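Local coordinates for protein N-acylethanolamine-hydrolyzing acid amidase subunit beta (Caenorhabditis elegans, PDB 6DY3) that probably hydrolyses fatty acid ethanolamides such as N-palmitoylethanolamine to free fatty acid and ethanolamine, as the beta subunit of a self-cleaving lysosomal amidase, at residues 3-8 / 13-18; 155-160 / 185-190; 179-184 / 195-200; 213-218 / 224-229. All coordinates share one frame; numbering follows the deposited sequence.

Interaction 1 (3-8 / 13-18); sequences SIVAQN and IIHGRN
Ile-4 and Gly-16 pair through both of their backbone groups: Ile-4 N donates to Gly-16 O at 2.7 Å, and Gly-16 N donates to Ile-4 O at 2.8 Å. Ala-6 and Ile-14 form the second hydrogen-bonded pair, with Ala-6 N to Ile-14 O at 3.0 Å and Ile-14 N to Ala-6 O at 2.8 Å. This is the N-terminal beta hairpin of the Ntn-hydrolase fold, and it begins next to Cys-1, the likely nucleophile. Ser-3, Val-5 and Gln-7 turn their backbone bonds outward to Glu-161, Leu-159 and Trp-157, while His-15 and Arg-17 bond to Met-215 and Thr-213. His-15 CG lies opposite its backbone N (chi1 -171°), which brings the ring under Val-5 CG2, 4.0 Å from the ring centroid. Ser-65 satisfies His-15 ND1, and Ser-67 NE2. Gln-7 OE1 accepts from Asn-132 N. Ser-3 OG bonds to Ser-67 and Asn-69. Arg-17, probably important for activity, sends NE to Asn-18 O at 3.0 Å, above the carbonyl plane, and NH2 to Leu-68 O.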
loop_
_atom_site.group_PDB
_atom_site.type_symbol
_atom_site.label_atom_id
_atom_site.label_comp_id
_atom_site.label_asym_id
_atom_site.label_seq_id
_atom_site.Cartn_x
_atom_site.Cartn_y
_atom_site.Cartn_z
ATOM N N SER B 3 1.157 -9.392 -3.061
ATOM C CA SER B 3 2.055 -8.617 -3.904
ATOM C C SER B 3 2.945 -9.576 -4.671
ATOM O O SER B 3 3.553 -10.473 -4.078
ATOM C CB SER B 3 2.902 -7.654 -3.073
ATOM O OG SER B 3 2.104 -6.608 -2.550
ATOM N N ILE B 4 3.046 -9.362 -5.979
ATOM C CA ILE B 4 3.822 -10.220 -6.862
ATOM C C ILE B 4 4.743 -9.342 -7.692
ATOM O O ILE B 4 4.347 -8.261 -8.139
ATOM C CB ILE B 4 2.920 -11.070 -7.783
ATOM C CG1 ILE B 4 1.892 -11.846 -6.957
ATOM C CG2 ILE B 4 3.772 -12.023 -8.631
ATOM C CD1 ILE B 4 0.858 -12.584 -7.803
ATOM N N VAL B 5 5.979 -9.803 -7.873
ATOM C CA VAL B 5 6.935 -9.195 -8.787
ATOM C C VAL B 5 7.534 -10.302 -9.640
ATOM O O VAL B 5 7.956 -11.335 -9.110
ATOM C CB VAL B 5 8.035 -8.425 -8.035
ATOM C CG1 VAL B 5 9.242 -8.158 -8.947
ATOM C CG2 VAL B 5 7.472 -7.120 -7.521
ATOM N N ALA B 6 7.581 -10.083 -10.957
ATOM C CA ALA B 6 8.085 -11.080 -11.894
ATOM C C ALA B 6 8.869 -10.404 -13.010
ATOM O O ALA B 6 8.489 -9.330 -13.486
ATOM C CB ALA B 6 6.941 -11.913 -12.496
ATOM N N GLN B 7 9.964 -11.039 -13.426
ATOM C CA GLN B 7 10.751 -10.579 -14.564
ATOM C C GLN B 7 10.715 -11.647 -15.651
ATOM O O GLN B 7 11.129 -12.788 -15.418
ATOM C CB GLN B 7 12.190 -10.268 -14.153
ATOM C CG GLN B 7 12.999 -9.646 -15.270
ATOM C CD GLN B 7 14.405 -9.275 -14.854
ATOM O OE1 GLN B 7 14.868 -9.618 -13.766
ATOM N NE2 GLN B 7 15.087 -8.544 -15.716
ATOM N N ASN B 8 10.219 -11.279 -16.830
ATOM C CA ASN B 8 10.074 -12.249 -17.902
ATOM C C ASN B 8 11.413 -12.453 -18.608
ATOM O O ASN B 8 12.438 -11.872 -18.242
ATOM C CB ASN B 8 8.985 -11.809 -18.881
ATOM C CG ASN B 8 9.295 -10.489 -19.554
ATOM O OD1 ASN B 8 10.436 -10.029 -19.562
ATOM N ND2 ASN B 8 8.277 -9.875 -20.139
ATOM N N ILE B 13 9.911 -6.177 -16.043
ATOM C CA ILE B 13 9.571 -6.428 -14.646
ATOM C C ILE B 13 8.142 -5.952 -14.412
ATOM O O ILE B 13 7.820 -4.783 -14.655
ATOM C CB ILE B 13 10.560 -5.733 -13.697
ATOM C CG1 ILE B 13 11.974 -6.252 -13.974
ATOM C CG2 ILE B 13 10.163 -5.974 -12.242
ATOM C CD1 ILE B 13 13.041 -5.687 -13.078
ATOM N N ILE B 14 7.291 -6.859 -13.929
ATOM C CA ILE B 14 5.874 -6.592 -13.713
ATOM C C ILE B 14 5.570 -6.690 -12.226
ATOM O O ILE B 14 6.019 -7.623 -11.550
ATOM C CB ILE B 14 4.981 -7.563 -14.516
ATOM C CG1 ILE B 14 5.263 -7.433 -16.016
ATOM C CG2 ILE B 14 3.508 -7.302 -14.237
ATOM C CD1 ILE B 14 6.318 -8.385 -16.531
ATOM N N HIS B 15 4.786 -5.736 -11.727
ATOM C CA HIS B 15 4.426 -5.662 -10.315
ATOM C C HIS B 15 2.910 -5.768 -10.207
ATOM O O HIS B 15 2.188 -4.866 -10.648
ATOM C CB HIS B 15 4.927 -4.360 -9.694
ATOM C CG HIS B 15 4.779 -4.304 -8.204
ATOM N ND1 HIS B 15 5.516 -3.448 -7.416
ATOM C CD2 HIS B 15 3.987 -5.003 -7.357
ATOM C CE1 HIS B 15 5.183 -3.618 -6.150
ATOM N NE2 HIS B 15 4.257 -4.557 -6.088
ATOM N N GLY B 16 2.435 -6.863 -9.621
ATOM C CA GLY B 16 1.016 -7.086 -9.413
ATOM C C GLY B 16 0.683 -6.998 -7.936
ATOM O O GLY B 16 1.476 -7.400 -7.084
ATOM N N ARG B 17 -0.510 -6.494 -7.635
ATOM C CA ARG B 17 -0.877 -6.250 -6.249
ATOM C C ARG B 17 -2.382 -6.375 -6.074
ATOM O O ARG B 17 -3.150 -5.695 -6.758
ATOM C CB ARG B 17 -0.408 -4.858 -5.803
ATOM C CG ARG B 17 -0.241 -4.725 -4.296
ATOM C CD ARG B 17 -1.487 -4.195 -3.627
ATOM N NE ARG B 17 -1.546 -4.610 -2.231
ATOM C CZ ARG B 17 -0.984 -3.965 -1.219
ATOM N NH1 ARG B 17 -0.314 -2.846 -1.426
ATOM N NH2 ARG B 17 -1.107 -4.447 0.009
ATOM N N ASN B 18 -2.791 -7.224 -5.139
ATOM C CA ASN B 18 -4.168 -7.292 -4.677
ATOM C C ASN B 18 -4.227 -6.746 -3.261
ATOM O O ASN B 18 -3.355 -7.044 -2.443
ATOM C CB ASN B 18 -4.695 -8.725 -4.698
ATOM C CG ASN B 18 -5.174 -9.160 -6.067
ATOM O OD1 ASN B 18 -4.987 -8.454 -7.059
ATOM N ND2 ASN B 18 -5.792 -10.332 -6.132
#

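Interaction 2 (155-160 / 185-190); sequences NQWFLV and LGRRNF
Trp-157 lays one face of its indole on Arg-187. With chi1 at 57°, CG stands between the two backbone branches, and the indole faces Arg-187. From CB outward, the side chain runs along Arg-187 before its rim reaches Gly-186 and Phe-190. Trp-157 CB lies 3.7 Å from Arg-187 CD, near the far end of the extended arginine chain. CG and CD2 sit against the arginine methylenes, with Trp-157 CD2 3.5 Å from Arg-187 CB. The contact joins the residue just before strand 158-161, outermost in its sheet within this chain, to the loop between helices 173-185 and 192-199. Gly-186 leaves the first helix with positive phi, and a type II beta turn follows from Arg-187 to Phe-190. Over the six-membered ring of Trp-157 the partner is Arg-187 CA, in a CH-pi contact 3.5 Å from the centroid and almost on the ring normal. Further out, Trp-157 CZ2 meets Arg-187 N at 3.4 Å, and Trp-157 CH2 meets Gly-186 C at 3.5 Å. Trp-157 CZ3 points at the face of Phe-190; the two rings form an edge-to-face pair with planes at 64°. The opposite indole face is covered by Phe-158 CD2. An alanine in place of Trp-157 would probably open a gap between Phe-158 and Arg-187 and leave the Phe-190 face without its edge partner. Arg-187 NH2 bonds to Asn-8 O.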
loop_
_atom_site.group_PDB
_atom_site.type_symbol
_atom_site.label_atom_id
_atom_site.label_comp_id
_atom_site.label_asym_id
_atom_site.label_seq_id
_atom_site.Cartn_x
_atom_site.Cartn_y
_atom_site.Cartn_z
ATOM N N ASN B 155 16.701 -19.375 -12.080
ATOM C CA ASN B 155 15.307 -19.714 -12.359
ATOM C C ASN B 155 14.370 -19.202 -11.266
ATOM O O ASN B 155 13.320 -19.798 -11.006
ATOM C CB ASN B 155 15.131 -21.223 -12.549
ATOM C CG ASN B 155 13.868 -21.568 -13.317
ATOM O OD1 ASN B 155 13.494 -20.872 -14.263
ATOM N ND2 ASN B 155 13.197 -22.639 -12.908
ATOM N N GLN B 156 14.737 -18.093 -10.628
ATOM C CA GLN B 156 13.905 -17.435 -9.622
ATOM C C GLN B 156 13.441 -16.108 -10.218
ATOM O O GLN B 156 13.956 -15.037 -9.893
ATOM C CB GLN B 156 14.675 -17.241 -8.324
ATOM C CG GLN B 156 15.174 -18.544 -7.708
ATOM C CD GLN B 156 15.981 -18.328 -6.435
ATOM O OE1 GLN B 156 16.470 -17.229 -6.170
ATOM N NE2 GLN B 156 16.115 -19.380 -5.636
ATOM N N TRP B 157 12.445 -16.189 -11.099
ATOM C CA TRP B 157 12.007 -15.043 -11.884
ATOM C C TRP B 157 10.792 -14.336 -11.300
ATOM O O TRP B 157 10.358 -13.331 -11.871
ATOM C CB TRP B 157 11.703 -15.467 -13.327
ATOM C CG TRP B 157 10.684 -16.568 -13.463
ATOM C CD1 TRP B 157 10.901 -17.907 -13.327
ATOM C CD2 TRP B 157 9.292 -16.418 -13.779
ATOM N NE1 TRP B 157 9.734 -18.602 -13.533
ATOM C CE2 TRP B 157 8.730 -17.712 -13.813
ATOM C CE3 TRP B 157 8.468 -15.316 -14.035
ATOM C CZ2 TRP B 157 7.380 -17.935 -14.090
ATOM C CZ3 TRP B 157 7.125 -15.539 -14.310
ATOM C CH2 TRP B 157 6.596 -16.839 -14.335
ATOM N N PHE B 158 10.226 -14.830 -10.196
ATOM C CA PHE B 158 9.096 -14.164 -9.557
ATOM C C PHE B 158 9.229 -14.216 -8.039
ATOM O O PHE B 158 9.930 -15.060 -7.475
ATOM C CB PHE B 158 7.747 -14.777 -9.990
ATOM C CG PHE B 158 7.588 -16.230 -9.639
ATOM C CD1 PHE B 158 7.174 -16.615 -8.379
ATOM C CD2 PHE B 158 7.830 -17.207 -10.580
ATOM C CE1 PHE B 158 7.027 -17.949 -8.060
ATOM C CE2 PHE B 158 7.682 -18.545 -10.266
ATOM C CZ PHE B 158 7.279 -18.914 -9.005
ATOM N N LEU B 159 8.541 -13.280 -7.386
ATOM C CA LEU B 159 8.456 -13.207 -5.934
ATOM C C LEU B 159 7.001 -12.989 -5.547
ATOM O O LEU B 159 6.308 -12.172 -6.162
ATOM C CB LEU B 159 9.312 -12.070 -5.374
ATOM C CG LEU B 159 10.825 -12.223 -5.498
ATOM C CD1 LEU B 159 11.508 -10.892 -5.275
ATOM C CD2 LEU B 159 11.333 -13.254 -4.517
ATOM N N VAL B 160 6.538 -13.731 -4.541
ATOM C CA VAL B 160 5.162 -13.646 -4.060
ATOM C C VAL B 160 5.176 -13.535 -2.542
ATOM O O VAL B 160 5.862 -14.308 -1.863
ATOM C CB VAL B 160 4.322 -14.863 -4.494
ATOM C CG1 VAL B 160 2.885 -14.727 -3.990
ATOM C CG2 VAL B 160 4.351 -15.014 -6.001
ATOM N N LEU B 185 1.935 -20.416 -16.235
ATOM C CA LEU B 185 2.099 -19.471 -17.332
ATOM C C LEU B 185 3.535 -19.444 -17.829
ATOM O O LEU B 185 3.773 -19.233 -19.025
ATOM C CB LEU B 185 1.649 -18.076 -16.895
ATOM C CG LEU B 185 0.188 -17.998 -16.434
ATOM C CD1 LEU B 185 -0.166 -16.599 -15.962
ATOM C CD2 LEU B 185 -0.764 -18.440 -17.545
ATOM N N GLY B 186 4.494 -19.666 -16.942
ATOM C CA GLY B 186 5.887 -19.725 -17.320
ATOM C C GLY B 186 6.506 -18.350 -17.498
ATOM O O GLY B 186 5.835 -17.352 -17.760
ATOM N N ARG B 187 7.835 -18.318 -17.387
ATOM C CA ARG B 187 8.547 -17.049 -17.452
ATOM C C ARG B 187 8.423 -16.417 -18.832
ATOM O O ARG B 187 8.188 -15.207 -18.945
ATOM C CB ARG B 187 10.021 -17.254 -17.100
ATOM C CG ARG B 187 10.810 -15.954 -17.108
ATOM C CD ARG B 187 12.290 -16.153 -16.882
ATOM N NE ARG B 187 12.989 -14.875 -16.960
ATOM C CZ ARG B 187 14.308 -14.731 -16.899
ATOM N NH1 ARG B 187 15.095 -15.793 -16.760
ATOM N NH2 ARG B 187 14.842 -13.518 -16.982
ATOM N N ARG B 188 8.580 -17.211 -19.889
ATOM C CA ARG B 188 8.621 -16.660 -21.236
ATOM C C ARG B 188 7.270 -16.066 -21.614
ATOM O O ARG B 188 6.215 -16.648 -21.341
ATOM C CB ARG B 188 9.028 -17.737 -22.243
ATOM C CG ARG B 188 9.192 -17.212 -23.666
ATOM C CD ARG B 188 9.905 -18.204 -24.584
ATOM N NE ARG B 188 11.288 -18.452 -24.164
ATOM C CZ ARG B 188 11.750 -19.606 -23.675
ATOM N NH1 ARG B 188 10.956 -20.665 -23.540
ATOM N NH2 ARG B 188 13.027 -19.706 -23.325
ATOM N N ASN B 189 7.312 -14.888 -22.239
ATOM C CA ASN B 189 6.125 -14.172 -22.698
ATOM C C ASN B 189 5.197 -13.774 -21.556
ATOM O O ASN B 189 4.020 -13.476 -21.789
ATOM C CB ASN B 189 5.351 -14.988 -23.739
ATOM C CG ASN B 189 6.128 -15.177 -25.030
ATOM O OD1 ASN B 189 7.061 -14.427 -25.329
ATOM N ND2 ASN B 189 5.738 -16.177 -25.808
ATOM N N PHE B 190 5.696 -13.743 -20.325
ATOM C CA PHE B 190 4.895 -13.274 -19.205
ATOM C C PHE B 190 4.814 -11.754 -19.265
ATOM O O PHE B 190 5.843 -11.069 -19.241
ATOM C CB PHE B 190 5.486 -13.724 -17.872
ATOM C CG PHE B 190 4.601 -13.429 -16.700
ATOM C CD1 PHE B 190 3.729 -14.389 -16.215
ATOM C CD2 PHE B 190 4.630 -12.190 -16.091
ATOM C CE1 PHE B 190 2.911 -14.121 -15.145
ATOM C CE2 PHE B 190 3.810 -11.916 -15.015
ATOM C CZ PHE B 190 2.949 -12.883 -14.542
#

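Interaction 3 (179-184 / 195-200); sequences IQKLKE and MVEVLS
Two consecutive helices, 173-185 and 192-199, form a helical hairpin, and this contact is part of its interface. The short helical segments run roughly antiparallel, at 150°, with axes 9.6 Å apart at their closest. Val-198 is the apolar link. Val-198 CG2 lies 4.0 Å from Leu-182 CD2, and these two side chains cross at about a right angle. Val-198 CG2 also lies 4.1 Å from Lys-181 CG, where the two side chains run past each other in opposite directions. Lys-181 CG is anti to its own nitrogen (chi1 -155°), and the chain then bends at chi2 (67°), which carries the amine toward Glu-197. Lys-181 CE comes within 3.4 Å of Glu-197 OE2. The charged pair itself is looser, with Lys-181 NZ 3.9 Å from Glu-197 OE2 in a long salt bridge. Another long bridge joins Lys-181 NZ to Glu-184 OE1 at 3.7 Å. The lysine thus lies between two acidic side chains and probably softens their mutual repulsion. On the sheet side, Leu-182 packs on Ile-4, Phe-158 and Val-160, and Val-198 also packs on Ile-4. The helix pair therefore rests on strands 2-7 and 158-161.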
loop_
_atom_site.group_PDB
_atom_site.type_symbol
_atom_site.label_atom_id
_atom_site.label_comp_id
_atom_site.label_asym_id
_atom_site.label_seq_id
_atom_site.Cartn_x
_atom_site.Cartn_y
_atom_site.Cartn_z
ATOM N N ILE B 179 1.683 -18.880 -6.811
ATOM C CA ILE B 179 2.939 -19.502 -7.222
ATOM C C ILE B 179 2.680 -20.587 -8.255
ATOM O O ILE B 179 3.420 -20.713 -9.238
ATOM C CB ILE B 179 3.684 -20.062 -5.995
ATOM C CG1 ILE B 179 4.079 -18.924 -5.048
ATOM C CG2 ILE B 179 4.911 -20.862 -6.430
ATOM C CD1 ILE B 179 4.531 -19.396 -3.679
ATOM N N GLN B 180 1.635 -21.388 -8.050
ATOM C CA GLN B 180 1.275 -22.394 -9.041
ATOM C C GLN B 180 0.935 -21.739 -10.371
ATOM O O GLN B 180 1.372 -22.199 -11.433
ATOM C CB GLN B 180 0.107 -23.239 -8.530
ATOM C CG GLN B 180 0.516 -24.252 -7.466
ATOM C CD GLN B 180 -0.665 -25.015 -6.877
ATOM O OE1 GLN B 180 -1.811 -24.836 -7.300
ATOM N NE2 GLN B 180 -0.388 -25.869 -5.891
ATOM N N LYS B 181 0.164 -20.652 -10.331
ATOM C CA LYS B 181 -0.281 -20.020 -11.563
ATOM C C LYS B 181 0.888 -19.396 -12.319
ATOM O O LYS B 181 0.950 -19.482 -13.552
ATOM C CB LYS B 181 -1.349 -18.973 -11.244
ATOM C CG LYS B 181 -2.300 -18.672 -12.394
ATOM C CD LYS B 181 -3.179 -19.864 -12.723
ATOM C CE LYS B 181 -4.093 -19.586 -13.902
ATOM N NZ LYS B 181 -5.031 -20.724 -14.109
ATOM N N LEU B 182 1.832 -18.783 -11.603
ATOM C CA LEU B 182 3.011 -18.231 -12.263
ATOM C C LEU B 182 3.824 -19.325 -12.944
ATOM O O LEU B 182 4.350 -19.129 -14.046
ATOM C CB LEU B 182 3.872 -17.476 -11.251
ATOM C CG LEU B 182 3.320 -16.126 -10.795
ATOM C CD1 LEU B 182 3.924 -15.742 -9.462
ATOM C CD2 LEU B 182 3.596 -15.049 -11.835
ATOM N N LYS B 183 3.933 -20.490 -12.305
ATOM C CA LYS B 183 4.666 -21.594 -12.912
ATOM C C LYS B 183 3.943 -22.125 -14.141
ATOM O O LYS B 183 4.585 -22.481 -15.135
ATOM C CB LYS B 183 4.880 -22.700 -11.882
ATOM C CG LYS B 183 5.866 -22.329 -10.787
ATOM C CD LYS B 183 5.980 -23.437 -9.749
ATOM C CE LYS B 183 7.008 -23.093 -8.680
ATOM N NZ LYS B 183 7.097 -24.154 -7.640
ATOM N N GLU B 184 2.608 -22.185 -14.097
ATOM C CA GLU B 184 1.843 -22.647 -15.252
ATOM C C GLU B 184 2.062 -21.729 -16.447
ATOM O O GLU B 184 2.326 -22.192 -17.562
ATOM C CB GLU B 184 0.353 -22.713 -14.911
ATOM C CG GLU B 184 -0.034 -23.781 -13.901
ATOM C CD GLU B 184 -1.527 -23.767 -13.595
ATOM O OE1 GLU B 184 -2.295 -23.158 -14.376
ATOM O OE2 GLU B 184 -1.932 -24.367 -12.572
ATOM N N MET B 195 -0.114 -11.200 -15.575
ATOM C CA MET B 195 -0.294 -10.805 -14.183
ATOM C C MET B 195 -1.773 -10.646 -13.844
ATOM O O MET B 195 -2.200 -10.950 -12.725
ATOM C CB MET B 195 0.471 -9.509 -13.911
ATOM C CG MET B 195 0.516 -9.104 -12.449
ATOM S SD MET B 195 1.368 -10.330 -11.423
ATOM C CE MET B 195 3.068 -10.084 -11.945
ATOM N N VAL B 196 -2.571 -10.157 -14.792
ATOM C CA VAL B 196 -4.010 -10.043 -14.572
ATOM C C VAL B 196 -4.635 -11.419 -14.364
ATOM O O VAL B 196 -5.549 -11.584 -13.546
ATOM C CB VAL B 196 -4.664 -9.295 -15.748
ATOM C CG1 VAL B 196 -6.184 -9.381 -15.668
ATOM C CG2 VAL B 196 -4.211 -7.855 -15.761
ATOM N N GLU B 197 -4.197 -12.417 -15.140
ATOM C CA GLU B 197 -4.715 -13.770 -14.957
ATOM C C GLU B 197 -4.358 -14.315 -13.579
ATOM O O GLU B 197 -5.188 -14.959 -12.929
ATOM C CB GLU B 197 -4.181 -14.698 -16.049
ATOM C CG GLU B 197 -4.666 -16.140 -15.921
ATOM C CD GLU B 197 -4.239 -17.015 -17.095
ATOM O OE1 GLU B 197 -3.674 -16.472 -18.069
ATOM O OE2 GLU B 197 -4.467 -18.245 -17.044
ATOM N N VAL B 198 -3.127 -14.071 -13.122
ATOM C CA VAL B 198 -2.707 -14.535 -11.801
ATOM C C VAL B 198 -3.532 -13.856 -10.715
ATOM O O VAL B 198 -4.134 -14.517 -9.859
ATOM C CB VAL B 198 -1.201 -14.280 -11.593
ATOM C CG1 VAL B 198 -0.773 -14.656 -10.177
ATOM C CG2 VAL B 198 -0.377 -15.046 -12.616
ATOM N N LEU B 199 -3.571 -12.522 -10.731
ATOM C CA LEU B 199 -4.257 -11.781 -9.675
ATOM C C LEU B 199 -5.755 -12.071 -9.625
ATOM O O LEU B 199 -6.377 -11.856 -8.577
ATOM C CB LEU B 199 -4.018 -10.279 -9.855
ATOM C CG LEU B 199 -2.573 -9.809 -9.668
ATOM C CD1 LEU B 199 -2.436 -8.333 -10.002
ATOM C CD2 LEU B 199 -2.074 -10.085 -8.254
ATOM N N SER B 200 -6.344 -12.558 -10.714
ATOM C CA SER B 200 -7.773 -12.841 -10.772
ATOM C C SER B 200 -8.115 -14.280 -10.402
ATOM O O SER B 200 -9.300 -14.621 -10.352
ATOM C CB SER B 200 -8.317 -12.535 -12.167
ATOM O OG SER B 200 -8.104 -11.177 -12.499
#

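Interaction 4 (213-218 / 224-229); sequences TVMVPG and DYFRQS
Ser-229 OG donates to Val-214 O at 2.7 Å, in the carbonyl plane. Tyr-225 CE2 comes within 3.3 Å of Val-214 O, and Val-214 CG1 lies beside the tyrosine hydroxyl. Phe-226 CG lies opposite its backbone N (chi1 -175°), which lays the ring beside Met-215. Over one ring face lie Met-215 CG, 3.9 Å from the Phe-226 centroid, and SD, 4.0 Å from it, a Met-aromatic contact. Thr-213 OG1 meets the ring edge, 3.4 Å from Phe-226 CE2. Replacing Phe-226 with alanine would probably leave Met-215 SD without its aromatic partner and open a gap beside Thr-213. Further out, Tyr-225 OH bonds to Glu-192, and Thr-213 OG1 to Thr-230. Tyr-225 O accepts both Gln-228 N and Gln-228 NE2, so Gln-228 bonds back to the helical turn through backbone and side chain. His-33 packs edge-to-face with Phe-226. Helix 222-226 packs back on strand 209-215, with Phe-226 and Met-215 directed at the second sheet of the Ntn-hydrolase fold.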
loop_
_atom_site.group_PDB
_atom_site.type_symbol
_atom_site.label_atom_id
_atom_site.label_comp_id
_atom_site.label_asym_id
_atom_site.label_seq_id
_atom_site.Cartn_x
_atom_site.Cartn_y
_atom_site.Cartn_z
ATOM N N THR B 213 -4.331 -4.425 -9.108
ATOM C CA THR B 213 -3.588 -3.453 -9.893
ATOM C C THR B 213 -2.331 -4.096 -10.457
ATOM O O THR B 213 -1.809 -5.078 -9.922
ATOM C CB THR B 213 -3.222 -2.210 -9.061
ATOM O OG1 THR B 213 -2.706 -1.184 -9.917
ATOM C CG2 THR B 213 -2.191 -2.546 -8.010
ATOM N N VAL B 214 -1.861 -3.532 -11.565
ATOM C CA VAL B 214 -0.617 -3.946 -12.196
ATOM C C VAL B 214 0.207 -2.697 -12.462
ATOM O O VAL B 214 -0.325 -1.668 -12.894
ATOM C CB VAL B 214 -0.860 -4.727 -13.506
ATOM C CG1 VAL B 214 0.466 -5.142 -14.133
ATOM C CG2 VAL B 214 -1.746 -5.949 -13.259
ATOM N N MET B 215 1.507 -2.793 -12.210
ATOM C CA MET B 215 2.432 -1.690 -12.420
ATOM C C MET B 215 3.645 -2.216 -13.165
ATOM O O MET B 215 4.207 -3.251 -12.792
ATOM C CB MET B 215 2.856 -1.057 -11.094
ATOM C CG MET B 215 1.748 -0.293 -10.391
ATOM S SD MET B 215 2.281 0.382 -8.805
ATOM C CE MET B 215 2.502 -1.116 -7.846
ATOM N N VAL B 216 4.024 -1.522 -14.232
ATOM C CA VAL B 216 5.246 -1.825 -14.968
ATOM C C VAL B 216 6.065 -0.543 -15.023
ATOM O O VAL B 216 5.952 0.220 -15.992
ATOM C CB VAL B 216 4.942 -2.357 -16.376
ATOM C CG1 VAL B 216 6.203 -2.950 -16.992
ATOM C CG2 VAL B 216 3.808 -3.380 -16.340
ATOM N N PRO B 217 6.881 -0.246 -14.012
ATOM C CA PRO B 217 7.605 1.035 -14.017
ATOM C C PRO B 217 8.549 1.198 -15.193
ATOM O O PRO B 217 8.847 2.336 -15.573
ATOM C CB PRO B 217 8.360 1.014 -12.680
ATOM C CG PRO B 217 8.451 -0.422 -12.310
ATOM C CD PRO B 217 7.205 -1.059 -12.827
ATOM N N GLY B 218 9.018 0.107 -15.795
ATOM C CA GLY B 218 9.947 0.207 -16.906
ATOM C C GLY B 218 9.335 0.669 -18.212
ATOM O O GLY B 218 10.084 0.986 -19.142
ATOM N N ASP B 224 0.920 6.418 -17.678
ATOM C CA ASP B 224 -0.337 6.251 -18.401
ATOM C C ASP B 224 -0.931 4.875 -18.147
ATOM O O ASP B 224 -2.151 4.732 -18.000
ATOM C CB ASP B 224 -0.117 6.476 -19.897
ATOM C CG ASP B 224 0.242 7.917 -20.228
ATOM O OD1 ASP B 224 0.213 8.762 -19.311
ATOM O OD2 ASP B 224 0.547 8.207 -21.406
ATOM N N TYR B 225 -0.084 3.847 -18.098
ATOM C CA TYR B 225 -0.565 2.494 -17.842
ATOM C C TYR B 225 -1.166 2.374 -16.445
ATOM O O TYR B 225 -2.295 1.894 -16.280
ATOM C CB TYR B 225 0.580 1.496 -18.017
ATOM C CG TYR B 225 0.175 0.087 -17.693
ATOM C CD1 TYR B 225 -0.513 -0.687 -18.617
ATOM C CD2 TYR B 225 0.460 -0.466 -16.448
ATOM C CE1 TYR B 225 -0.895 -1.977 -18.323
ATOM C CE2 TYR B 225 0.081 -1.759 -16.141
ATOM C CZ TYR B 225 -0.598 -2.510 -17.085
ATOM O OH TYR B 225 -0.983 -3.796 -16.786
ATOM N N PHE B 226 -0.415 2.796 -15.424
ATOM C CA PHE B 226 -0.881 2.685 -14.046
ATOM C C PHE B 226 -2.201 3.414 -13.831
ATOM O O PHE B 226 -3.000 3.013 -12.976
ATOM C CB PHE B 226 0.194 3.232 -13.106
ATOM C CG PHE B 226 -0.120 3.074 -11.645
ATOM C CD1 PHE B 226 0.381 3.983 -10.723
ATOM C CD2 PHE B 226 -0.890 2.011 -11.187
ATOM C CE1 PHE B 226 0.107 3.847 -9.374
ATOM C CE2 PHE B 226 -1.172 1.866 -9.841
ATOM C CZ PHE B 226 -0.671 2.784 -8.930
ATOM N N ARG B 227 -2.444 4.486 -14.589
ATOM C CA ARG B 227 -3.655 5.287 -14.433
ATOM C C ARG B 227 -4.914 4.552 -14.875
ATOM O O ARG B 227 -6.019 5.016 -14.572
ATOM C CB ARG B 227 -3.518 6.591 -15.227
ATOM C CG ARG B 227 -4.513 7.665 -14.838
ATOM C CD ARG B 227 -4.287 8.965 -15.611
ATOM N NE ARG B 227 -2.937 9.500 -15.416
ATOM C CZ ARG B 227 -1.961 9.475 -16.325
ATOM N NH1 ARG B 227 -2.167 8.950 -17.530
ATOM N NH2 ARG B 227 -0.771 9.988 -16.030
ATOM N N GLN B 228 -4.778 3.429 -15.584
ATOM C CA GLN B 228 -5.925 2.686 -16.092
ATOM C C GLN B 228 -5.837 1.191 -15.806
ATOM O O GLN B 228 -6.697 0.436 -16.273
ATOM C CB GLN B 228 -6.074 2.913 -17.601
ATOM C CG GLN B 228 -4.841 2.522 -18.416
ATOM C CD GLN B 228 -4.745 1.032 -18.691
ATOM O OE1 GLN B 228 -5.621 0.442 -19.328
ATOM N NE2 GLN B 228 -3.685 0.410 -18.188
ATOM N N SER B 229 -4.824 0.744 -15.059
ATOM C CA SER B 229 -4.595 -0.676 -14.824
ATOM C C SER B 229 -5.279 -1.213 -13.567
ATOM O O SER B 229 -5.263 -2.428 -13.346
ATOM C CB SER B 229 -3.090 -0.948 -14.737
ATOM O OG SER B 229 -2.531 -0.298 -13.612
#

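Interactions 1, 2 and 4 share one antiparallel sheet, ordered 158-161, 2-7, 13-20, 209-215, 231-232. Interaction 1 is its central hairpin. Interaction 2 lies on one flank, its centre 9 Å away, and interaction 4 on the other, 11 Å away. The centres of interactions 2 and 4 are 19 Å apart, and they do not touch. Interaction 3 is the helix pair packed on the sheet. Its centre is 10 Å from that of interaction 1 and 9 Å from that of interaction 2, and it touches both. Along the chain, interaction 1 comes first, interactions 2 and 3 alternate their segments, and interaction 4 comes last. Helix 192-199 packs on strands 2-7, 13-20 and 209-215, and Leu-199 meets the backbone of Arg-17, whose side chain lies by the probable nucleophile.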